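Local coordinates for cystatin-2 (Ornithodoros moubata, PDB 3L0R), which inhibits a broad range of cysteine proteinases of the cathepsin type, both endopeptidases and exopeptidases, as a salivary cystatin of a soft tick, at residues Pro12-Ala15 against Arg16-Glu19; Gln47-Ala50 against Gly51-Lys55; Val64-Ile67 against Gly68-Gln71; Val70-Ala74 against Glu75-Pro79. One frame throughout, in Å; residues are numbered along the deposited sequence. Where two conformers were deposited one is given.

Contacts 1, 2 and 3 follow one another along the chain, and contact 4 begins where contact 3 ends. Contact 1 is the start of helix 15-25, contact 2 the tip of the hairpin of strands 34-48 and 52-66, and contacts 3 and 4 lead from the end of strand 52-66 into the loop before strand 86-95. Contacts 1 and 2 have centres about 16 Å apart and touch where Phe-17 meets Tyr-54. Contacts 2 and 3 share strand 52-66, yet their centres lie about 31 Å apart, on opposite sides of the chain's centre. A Cys-65 to Cys-77 disulfide ties contacts 3 and 4, far from the hairpin turn that, as in other cystatins, probably enters the protease cleft.

Contact 1: residues Pro12-Ala15 against Arg16-Glu19; sequences PTEA and RFLE
Glu-14, at the N-cap position of helix 15-25, holds Arg-16 by a salt bridge, OE1 to NH1 at 2.6 Å. The bond uses the syn lone pair of OE1 and reaches the guanidinium at its edge, and the two flat groups are nearly coplanar, 25° apart. Arg-16 gets there through a cramped first torsion, CG lying between the backbone N and the carbonyl carbon (chi1 60°) and over a face of the Phe-17 ring. A bend at chi3 then turns the guanidinium so that one of its faces meets the rim of that ring, Phe-17 CZ standing 3.3 Å above the guanidinium plane. The Glu-14 side chain runs beside the same ring: Glu-14 OE1 is 3.4 Å from Phe-17 CE2, and Glu-14 CB is 3.5 Å from Phe-17 CD2. This is the tight part, and buried Phe-17 continues it inward onto Val-44 of strand 34-48.

The backbone opens the helix here: Phe-17 N bonds to Glu-14 O at 3.1 Å, and Leu-18 N reaches the same oxygen only weakly. On the exposed side, Ala-15 and Glu-19 meet chiefly through their backbones, Glu-19 N donating to Ala-15 O at 2.9 Å in a nearly straight bond (168°). Pro-12 is looser, its O 4.4 Å from Phe-17 CB.

With an alanine at Glu-14, the Arg-16 guanidinium would probably lose its charge mate and be freer to turn away from the Phe-17 ring. The chemistry implies a local charge pair laid along an aromatic surface, with the negative group placed where the helix's first turn would be expected to favour it.

Contact 2: residues Gln47-Ala50 against Gly51-Lys55; sequences QVVA and GMNYK
Asn-53 N donates to Gln-47 O at 2.8 Å, the bond almost straight (172°) and in the carbonyl plane, and Met-52 CA adds a C-H...O contact to the same oxygen. These bonds belong to the antiparallel hairpin of strands 34-48 and 52-66, whose tip carries the QVVAG sequence, the cystatin QxVxG motif; in other cystatins this first hairpin loop enters the active-site cleft of the protease. Gln-47 N returns a bond to Asn-53 O at 2.9 Å, making this a hydrogen-bonded pair.

At the turn, Val-49 N bonds to Gly-51 O at 2.9 Å, the donor standing above the carbonyl plane. A weak bond from Gly-51 N to Val-49 O closes an inverse gamma turn centred on Ala-50.

Beyond the backbone, Val-48 and Met-52 form a non-hydrogen-bonded pair, with Val-48 CG2 against Met-52 SD at 3.7 Å; bends at chi2 and chi3 carry the methionine tip back across Gln-47, its CE 3.7 Å from Gln-47 O. On the opposite face Gln-47 and Asn-53 point the same way, their amide planes 50° apart, and Gln-47 NE2 is held by Gly-5 O. Asn-53 ND2 gives Gln-47 OE1 a 2.9 Å bond in the carbonyl plane.

Contact 3: residues Val64-Ile67 against Gly68-Gln71; sequences VCKI and GEVQ
Lys-66 O is gripped by two backbone donors beyond the turn: Glu-69 N at 3.1 Å and Val-70 N at 3.3 Å. The first closes a type II beta turn with Ile-67 and Gly-68 at its corners, and the positive phi of Gly-68 (82°) is a conformation that favours glycine. The two donors approach differently. Val-70 N lies nearly in line with the Lys-66 carbonyl (C=O...N 177°), whereas Glu-69 N stands above the carbonyl plane, so one oxygen serves both without their competing for the same direction.

The turn ends strand 52-66 and starts the loop toward strand 86-95. Lys-66 sends its NZ away to a salt bridge with Glu-33. The Lys-66 and Glu-69 side chains pass each other at a slant, Lys-66 CB lying 3.9 Å from Glu-69 CB. Glu-69 has two conformers; in the one described the carboxylate lies near the lysine chain, but its OE1 is 5.0 Å from Lys-66 NZ, so no salt bridge is made with it.

Outward from the shared carbonyl oxygen, the Ile-67 side chain reaches Tyr-35 of strand 34-48. Buried Cys-65, tied by its sulfur to Cys-77, packs against the valine that follows the turn. Val-70 CG2, set between its own backbone N and carbonyl carbon (chi1 -67° for CG1), presses on Cys-65 CB at 3.6 Å and lies 3.8 Å from Cys-65 SG.

Contact 4: residues Val70-Ala74 against Glu75-Pro79; sequences VQYSA and EQCVP
Ser-73 O receives Cys-77 N at 2.9 Å with an N-H...O angle of 158°, and Ala-74, Glu-75 and Gln-76 between them have helical backbone angles: one isolated helical turn in the loop after strand 52-66. Cys-77 then centres an inverse gamma turn that leads out to Val-78. A water bridges the carbonyls across the turn, donating to Ala-74 O at 2.8 Å and to Cys-77 O at 2.9 Å.

The serine side chain completes an ST motif. With OG held between its backbone N and carbonyl carbon (chi1 69°), Ser-73 accepts from Gln-76 N at 3.1 Å; Gln-76 CB crowds the same oxygen. Were Ser-73 an alanine, Gln-76 N would probably be left with little more than its weak bond to Ser-73 O, and the start of the turn would be less firmly fixed.

Cys-77 faces Tyr-72: its CB is 3.9 Å from Tyr-72 CE1, and its SG lies 4.5 Å from the ring centroid, 30° off the normal, an oblique sulfur-aromatic contact. The tyrosine ties the loop to its surroundings, its OH bonding to His-22 of helix 15-25 and Thr-37 of strand 34-48, while the disulfide from Cys-77 SG to Cys-65 SG fastens it to the end of strand 52-66.

Contact 1: residues Pro12-Ala15 against Arg16-Glu19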
loop_
_atom_site.group_PDB
_atom_site.type_symbol
_atom_site.label_atom_id
_atom_site.label_comp_id
_atom_site.label_asym_id
_atom_site.label_seq_id
_atom_site.Cartn_x
_atom_site.Cartn_y
_atom_site.Cartn_z
ATOM N N PRO A 12 -8.180 -10.691 -0.490
ATOM C CA PRO A 12 -7.014 -9.794 -0.589
ATOM C C PRO A 12 -6.217 -9.948 -1.904
ATOM O O PRO A 12 -5.282 -9.176 -2.139
ATOM C CB PRO A 12 -6.153 -10.240 0.585
ATOM C CG PRO A 12 -6.422 -11.732 0.653
ATOM C CD PRO A 12 -7.900 -11.854 0.377
ATOM N N THR A 13 -6.575 -10.928 -2.736
ATOM C CA THR A 13 -5.807 -11.229 -3.941
ATOM C C THR A 13 -6.295 -10.415 -5.131
ATOM O O THR A 13 -5.768 -10.561 -6.242
ATOM C CB THR A 13 -5.884 -12.723 -4.343
ATOM O OG1 THR A 13 -7.240 -13.060 -4.648
ATOM C CG2 THR A 13 -5.342 -13.652 -3.227
ATOM N N GLU A 14 -7.300 -9.563 -4.906
ATOM C CA GLU A 14 -7.817 -8.729 -5.989
ATOM C C GLU A 14 -6.791 -7.698 -6.446
ATOM O O GLU A 14 -6.136 -7.063 -5.622
ATOM C CB GLU A 14 -9.117 -8.052 -5.584
ATOM C CG GLU A 14 -10.296 -9.014 -5.517
ATOM C CD GLU A 14 -11.577 -8.326 -5.085
ATOM O OE1 GLU A 14 -11.711 -7.098 -5.305
ATOM O OE2 GLU A 14 -12.453 -9.017 -4.525
ATOM N N ALA A 15 -6.665 -7.555 -7.765
ATOM C CA ALA A 15 -5.705 -6.645 -8.382
ATOM C C ALA A 15 -5.773 -5.206 -7.859
ATOM O O ALA A 15 -4.732 -4.601 -7.597
ATOM C CB ALA A 15 -5.849 -6.673 -9.910
ATOM N N ARG A 16 -6.988 -4.671 -7.708
ATOM C CA ARG A 16 -7.206 -3.295 -7.238
ATOM C C ARG A 16 -6.536 -3.053 -5.883
ATOM O O ARG A 16 -6.057 -1.961 -5.601
ATOM C CB ARG A 16 -8.709 -2.945 -7.188
ATOM C CG ARG A 16 -9.538 -3.842 -6.260
ATOM C CD ARG A 16 -11.020 -3.897 -6.637
ATOM N NE ARG A 16 -11.864 -3.076 -5.754
ATOM C CZ ARG A 16 -12.739 -3.554 -4.861
ATOM N NH1 ARG A 16 -12.920 -4.869 -4.712
ATOM N NH2 ARG A 16 -13.449 -2.710 -4.116
ATOM N N PHE A 17 -6.468 -4.082 -5.061
ATOM C CA PHE A 17 -5.881 -3.932 -3.751
ATOM C C PHE A 17 -4.367 -3.931 -3.834
ATOM O O PHE A 17 -3.699 -3.262 -3.026
ATOM C CB PHE A 17 -6.383 -5.019 -2.806
ATOM C CG PHE A 17 -7.877 -5.025 -2.631
ATOM C CD1 PHE A 17 -8.586 -3.829 -2.452
ATOM C CD2 PHE A 17 -8.575 -6.223 -2.630
ATOM C CE1 PHE A 17 -9.962 -3.842 -2.282
ATOM C CE2 PHE A 17 -9.959 -6.245 -2.461
ATOM C CZ PHE A 17 -10.655 -5.057 -2.285
ATOM N N LEU A 18 -3.824 -4.652 -4.815
ATOM C CA LEU A 18 -2.383 -4.635 -5.047
ATOM C C LEU A 18 -1.972 -3.250 -5.572
ATOM O O LEU A 18 -0.961 -2.676 -5.142
ATOM C CB LEU A 18 -1.958 -5.767 -5.999
ATOM C CG LEU A 18 -0.468 -5.895 -6.322
ATOM C CD1 LEU A 18 0.403 -6.091 -5.069
ATOM C CD2 LEU A 18 -0.263 -7.015 -7.325
ATOM N N GLU A 19 -2.780 -2.723 -6.481
ATOM C CA GLU A 19 -2.605 -1.380 -7.001
ATOM C C GLU A 19 -2.551 -0.334 -5.868
ATOM O O GLU A 19 -1.674 0.543 -5.843
ATOM C CB GLU A 19 -3.743 -1.075 -7.978
ATOM C CG GLU A 19 -3.470 0.034 -8.988
ATOM C CD GLU A 19 -4.371 -0.061 -10.222
ATOM O OE1 GLU A 19 -4.362 0.892 -11.035
ATOM O OE2 GLU A 19 -5.077 -1.091 -10.382
#

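Contact 2: residues Gln47-Ala50 against Gly51-Lys55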
loop_
_atom_site.group_PDB
_atom_site.type_symbol
_atom_site.label_atom_id
_atom_site.label_comp_id
_atom_site.label_asym_id
_atom_site.label_seq_id
_atom_site.Cartn_x
_atom_site.Cartn_y
_atom_site.Cartn_z
ATOM N N GLN A 47 -14.271 0.083 4.337
ATOM C CA GLN A 47 -15.234 0.757 5.177
ATOM C C GLN A 47 -15.831 1.874 4.348
ATOM O O GLN A 47 -15.096 2.680 3.763
ATOM C CB GLN A 47 -14.551 1.335 6.421
ATOM C CG GLN A 47 -15.494 2.038 7.408
ATOM C CD GLN A 47 -14.748 2.685 8.557
ATOM O OE1 GLN A 47 -13.823 3.473 8.346
ATOM N NE2 GLN A 47 -15.138 2.353 9.783
ATOM N N VAL A 48 -17.159 1.925 4.313
ATOM C CA VAL A 48 -17.890 2.962 3.603
ATOM C C VAL A 48 -18.053 4.187 4.499
ATOM O O VAL A 48 -18.739 4.132 5.515
ATOM C CB VAL A 48 -19.303 2.457 3.171
ATOM C CG1 VAL A 48 -20.107 3.569 2.444
ATOM C CG2 VAL A 48 -19.192 1.178 2.343
ATOM N N VAL A 49 -17.424 5.287 4.093
ATOM C CA VAL A 49 -17.568 6.597 4.741
ATOM C C VAL A 49 -18.008 7.622 3.667
ATOM O O VAL A 49 -18.755 7.262 2.749
ATOM C CB VAL A 49 -16.256 6.996 5.479
ATOM C CG1 VAL A 49 -16.091 6.186 6.781
ATOM C CG2 VAL A 49 -15.034 6.819 4.551
ATOM N N ALA A 50 -17.588 8.883 3.760
ATOM C CA ALA A 50 -17.886 9.817 2.664
ATOM C C ALA A 50 -16.863 9.589 1.558
ATOM O O ALA A 50 -16.038 10.458 1.260
ATOM C CB ALA A 50 -17.889 11.270 3.139
ATOM N N GLY A 51 -16.957 8.408 0.943
ATOM C CA GLY A 51 -15.875 7.782 0.187
ATOM C C GLY A 51 -15.654 6.385 0.763
ATOM O O GLY A 51 -16.544 5.828 1.425
ATOM N N MET A 52 -14.468 5.828 0.527
ATOM C CA MET A 52 -14.093 4.484 0.966
ATOM C C MET A 52 -12.751 4.474 1.691
ATOM O O MET A 52 -11.786 5.100 1.237
ATOM C CB MET A 52 -13.981 3.546 -0.237
ATOM C CG MET A 52 -15.311 3.151 -0.865
ATOM S SD MET A 52 -16.253 2.004 0.173
ATOM C CE MET A 52 -14.965 0.858 0.567
ATOM N N ASN A 53 -12.703 3.753 2.811
ATOM C CA ASN A 53 -11.450 3.427 3.463
ATOM C C ASN A 53 -11.001 2.034 3.073
ATOM O O ASN A 53 -11.811 1.100 3.068
ATOM C CB ASN A 53 -11.582 3.498 4.975
ATOM C CG ASN A 53 -11.587 4.898 5.482
ATOM O OD1 ASN A 53 -10.853 5.761 4.982
ATOM N ND2 ASN A 53 -12.421 5.154 6.485
ATOM N N TYR A 54 -9.717 1.907 2.731
ATOM C CA TYR A 54 -9.099 0.596 2.437
ATOM C C TYR A 54 -8.040 0.374 3.468
ATOM O O TYR A 54 -7.131 1.202 3.619
ATOM C CB TYR A 54 -8.477 0.558 1.046
ATOM C CG TYR A 54 -9.505 0.744 -0.050
ATOM C CD1 TYR A 54 -10.107 -0.364 -0.659
ATOM C CD2 TYR A 54 -9.902 2.031 -0.463
ATOM C CE1 TYR A 54 -11.064 -0.207 -1.665
ATOM C CE2 TYR A 54 -10.842 2.200 -1.452
ATOM C CZ TYR A 54 -11.422 1.080 -2.045
ATOM O OH TYR A 54 -12.359 1.236 -3.023
ATOM N N LYS A 55 -8.207 -0.711 4.224
ATOM C CA LYS A 55 -7.215 -1.161 5.190
ATOM C C LYS A 55 -6.461 -2.415 4.672
ATOM O O LYS A 55 -6.999 -3.526 4.607
ATOM C CB LYS A 55 -7.862 -1.373 6.559
ATOM C CG LYS A 55 -6.912 -1.948 7.611
ATOM C CD LYS A 55 -7.107 -1.299 8.948
ATOM C CE LYS A 55 -8.327 -1.818 9.645
ATOM N NZ LYS A 55 -8.701 -0.912 10.747
#

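Contact 3: residues Val64-Ile67 against Gly68-Gln71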
loop_
_atom_site.group_PDB
_atom_site.type_symbol
_atom_site.label_atom_id
_atom_site.label_comp_id
_atom_site.label_asym_id
_atom_site.label_seq_id
_atom_site.Cartn_x
_atom_site.Cartn_y
_atom_site.Cartn_z
ATOM N N VAL A 64 14.759 -2.126 -5.761
ATOM C CA VAL A 64 15.954 -1.733 -6.476
ATOM C C VAL A 64 15.926 -0.257 -6.915
ATOM O O VAL A 64 16.939 0.275 -7.383
ATOM C CB VAL A 64 16.168 -2.628 -7.703
ATOM C CG1 VAL A 64 16.464 -4.087 -7.274
ATOM C CG2 VAL A 64 14.948 -2.548 -8.645
ATOM N N CYS A 65 14.780 0.404 -6.757
ATOM C CA CYS A 65 14.637 1.788 -7.224
ATOM C C CYS A 65 15.082 2.825 -6.217
ATOM O O CYS A 65 14.526 2.928 -5.134
ATOM C CB CYS A 65 13.208 2.090 -7.629
ATOM S SG CYS A 65 12.641 1.191 -9.061
ATOM N N LYS A 66 16.079 3.609 -6.603
ATOM C CA LYS A 66 16.574 4.668 -5.755
ATOM C C LYS A 66 15.706 5.926 -5.885
ATOM O O LYS A 66 15.451 6.434 -6.987
ATOM C CB LYS A 66 18.035 4.955 -6.067
ATOM C CG LYS A 66 18.767 5.573 -4.908
ATOM C CD LYS A 66 20.075 6.147 -5.357
ATOM C CE LYS A 66 20.546 7.229 -4.405
ATOM N NZ LYS A 66 21.481 6.650 -3.423
ATOM N N ILE A 67 15.241 6.401 -4.734
ATOM C CA ILE A 67 14.378 7.553 -4.649
ATOM C C ILE A 67 15.085 8.791 -5.226
ATOM O O ILE A 67 16.267 9.038 -4.940
ATOM C CB ILE A 67 13.955 7.781 -3.178
ATOM C CG1 ILE A 67 13.094 6.610 -2.689
ATOM C CG2 ILE A 67 13.255 9.156 -2.995
ATOM C CD1 ILE A 67 12.842 6.588 -1.196
ATOM N N GLY A 68 14.357 9.551 -6.044
ATOM C CA GLY A 68 14.893 10.769 -6.647
ATOM C C GLY A 68 15.736 10.501 -7.878
ATOM O O GLY A 68 16.132 11.435 -8.581
ATOM N N GLU A 69 16.022 9.224 -8.130
ATOM C CA GLU A 69 16.784 8.794 -9.295
ATOM C C GLU A 69 15.842 8.286 -10.392
ATOM O O GLU A 69 16.086 8.483 -11.574
ATOM C CB GLU A 69 17.790 7.713 -8.884
ATOM C CG GLU A 69 19.016 7.623 -9.770
ATOM C CD GLU A 69 20.251 7.143 -9.022
ATOM O OE1 GLU A 69 20.813 7.938 -8.235
ATOM O OE2 GLU A 69 20.670 5.980 -9.237
ATOM N N VAL A 70 14.763 7.621 -9.983
ATOM C CA VAL A 70 13.747 7.123 -10.925
ATOM C C VAL A 70 12.348 7.378 -10.383
ATOM O O VAL A 70 12.166 7.618 -9.180
ATOM C CB VAL A 70 13.890 5.588 -11.251
ATOM C CG1 VAL A 70 15.173 5.300 -12.037
ATOM C CG2 VAL A 70 13.796 4.730 -9.985
ATOM N N GLN A 71 11.358 7.326 -11.270
ATOM C CA GLN A 71 9.966 7.361 -10.849
ATOM C C GLN A 71 9.589 5.941 -10.414
ATOM O O GLN A 71 10.052 4.957 -11.013
ATOM C CB GLN A 71 9.078 7.853 -11.996
ATOM C CG GLN A 71 7.921 8.772 -11.561
ATOM C CD GLN A 71 8.376 10.164 -11.056
ATOM O OE1 GLN A 71 8.172 10.514 -9.887
ATOM N NE2 GLN A 71 8.981 10.953 -11.942
#

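Contact 4: residues Val70-Ala74 against Glu75-Pro79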
loop_
_atom_site.group_PDB
_atom_site.type_symbol
_atom_site.label_atom_id
_atom_site.label_comp_id
_atom_site.label_asym_id
_atom_site.label_seq_id
_atom_site.Cartn_x
_atom_site.Cartn_y
_atom_site.Cartn_z
ATOM N N VAL A 70 14.763 7.621 -9.983
ATOM C CA VAL A 70 13.747 7.123 -10.925
ATOM C C VAL A 70 12.348 7.378 -10.383
ATOM O O VAL A 70 12.166 7.618 -9.180
ATOM C CB VAL A 70 13.890 5.588 -11.251
ATOM C CG1 VAL A 70 15.173 5.300 -12.037
ATOM C CG2 VAL A 70 13.796 4.730 -9.985
ATOM N N GLN A 71 11.358 7.326 -11.270
ATOM C CA GLN A 71 9.966 7.361 -10.849
ATOM C C GLN A 71 9.589 5.941 -10.414
ATOM O O GLN A 71 10.052 4.957 -11.013
ATOM C CB GLN A 71 9.078 7.853 -11.996
ATOM C CG GLN A 71 7.921 8.772 -11.561
ATOM C CD GLN A 71 8.376 10.164 -11.056
ATOM O OE1 GLN A 71 8.172 10.514 -9.887
ATOM N NE2 GLN A 71 8.981 10.953 -11.942
ATOM N N TYR A 72 8.770 5.838 -9.366
ATOM C CA TYR A 72 8.292 4.545 -8.879
ATOM C C TYR A 72 7.345 3.858 -9.854
ATOM O O TYR A 72 6.373 4.465 -10.304
ATOM C CB TYR A 72 7.561 4.693 -7.530
ATOM C CG TYR A 72 7.145 3.348 -6.964
ATOM C CD1 TYR A 72 7.973 2.662 -6.064
ATOM C CD2 TYR A 72 5.941 2.731 -7.359
ATOM C CE1 TYR A 72 7.599 1.406 -5.547
ATOM C CE2 TYR A 72 5.571 1.483 -6.857
ATOM C CZ TYR A 72 6.407 0.829 -5.954
ATOM O OH TYR A 72 6.053 -0.408 -5.463
ATOM N N SER A 73 7.599 2.582 -10.134
ATOM C CA SER A 73 6.588 1.709 -10.742
ATOM C C SER A 73 6.632 0.309 -10.121
ATOM O O SER A 73 7.704 -0.178 -9.750
ATOM C CB SER A 73 6.735 1.635 -12.266
ATOM O OG SER A 73 7.903 0.936 -12.642
ATOM N N ALA A 74 5.465 -0.325 -10.013
ATOM C CA ALA A 74 5.351 -1.681 -9.495
ATOM C C ALA A 74 6.211 -2.654 -10.293
ATOM O O ALA A 74 6.818 -3.581 -9.739
ATOM C CB ALA A 74 3.891 -2.131 -9.519
ATOM N N GLU A 75 6.271 -2.418 -11.601
ATOM C CA GLU A 75 6.917 -3.320 -12.551
ATOM C C GLU A 75 8.439 -3.227 -12.487
ATOM O O GLU A 75 9.149 -4.234 -12.604
ATOM C CB GLU A 75 6.392 -2.994 -13.961
ATOM C CG GLU A 75 7.188 -3.546 -15.134
ATOM C CD GLU A 75 6.808 -2.877 -16.452
ATOM O OE1 GLU A 75 6.782 -1.624 -16.514
ATOM O OE2 GLU A 75 6.537 -3.606 -17.427
ATOM N N GLN A 76 8.933 -2.009 -12.305
ATOM C CA GLN A 76 10.360 -1.747 -12.365
ATOM C C GLN A 76 10.967 -2.001 -10.995
ATOM O O GLN A 76 12.005 -2.639 -10.873
ATOM C CB GLN A 76 10.597 -0.305 -12.818
ATOM C CG GLN A 76 11.647 -0.118 -13.879
ATOM C CD GLN A 76 11.531 -1.129 -15.008
ATOM O OE1 GLN A 76 10.480 -1.261 -15.645
ATOM N NE2 GLN A 76 12.619 -1.860 -15.256
ATOM N N CYS A 77 10.278 -1.527 -9.963
ATOM C CA CYS A 77 10.817 -1.523 -8.602
ATOM C C CYS A 77 10.496 -2.811 -7.869
ATOM O O CYS A 77 9.713 -2.823 -6.929
ATOM C CB CYS A 77 10.306 -0.308 -7.833
ATOM S SG CYS A 77 10.608 1.226 -8.734
ATOM N N VAL A 78 11.105 -3.895 -8.334
ATOM C CA VAL A 78 11.023 -5.179 -7.663
ATOM C C VAL A 78 11.850 -5.132 -6.370
ATOM O O VAL A 78 12.730 -4.274 -6.230
ATOM C CB VAL A 78 11.505 -6.323 -8.593
ATOM C CG1 VAL A 78 10.498 -6.546 -9.734
ATOM C CG2 VAL A 78 12.920 -6.036 -9.152
ATOM N N PRO A 79 11.546 -6.028 -5.406
ATOM C CA PRO A 79 12.372 -6.179 -4.202
ATOM C C PRO A 79 13.826 -6.482 -4.529
ATOM O O PRO A 79 14.096 -7.252 -5.462
ATOM C CB PRO A 79 11.755 -7.407 -3.518
ATOM C CG PRO A 79 10.352 -7.422 -3.972
ATOM C CD PRO A 79 10.376 -6.930 -5.381
HETATM O O HOH W 1 7.449 -4.549 -7.163
#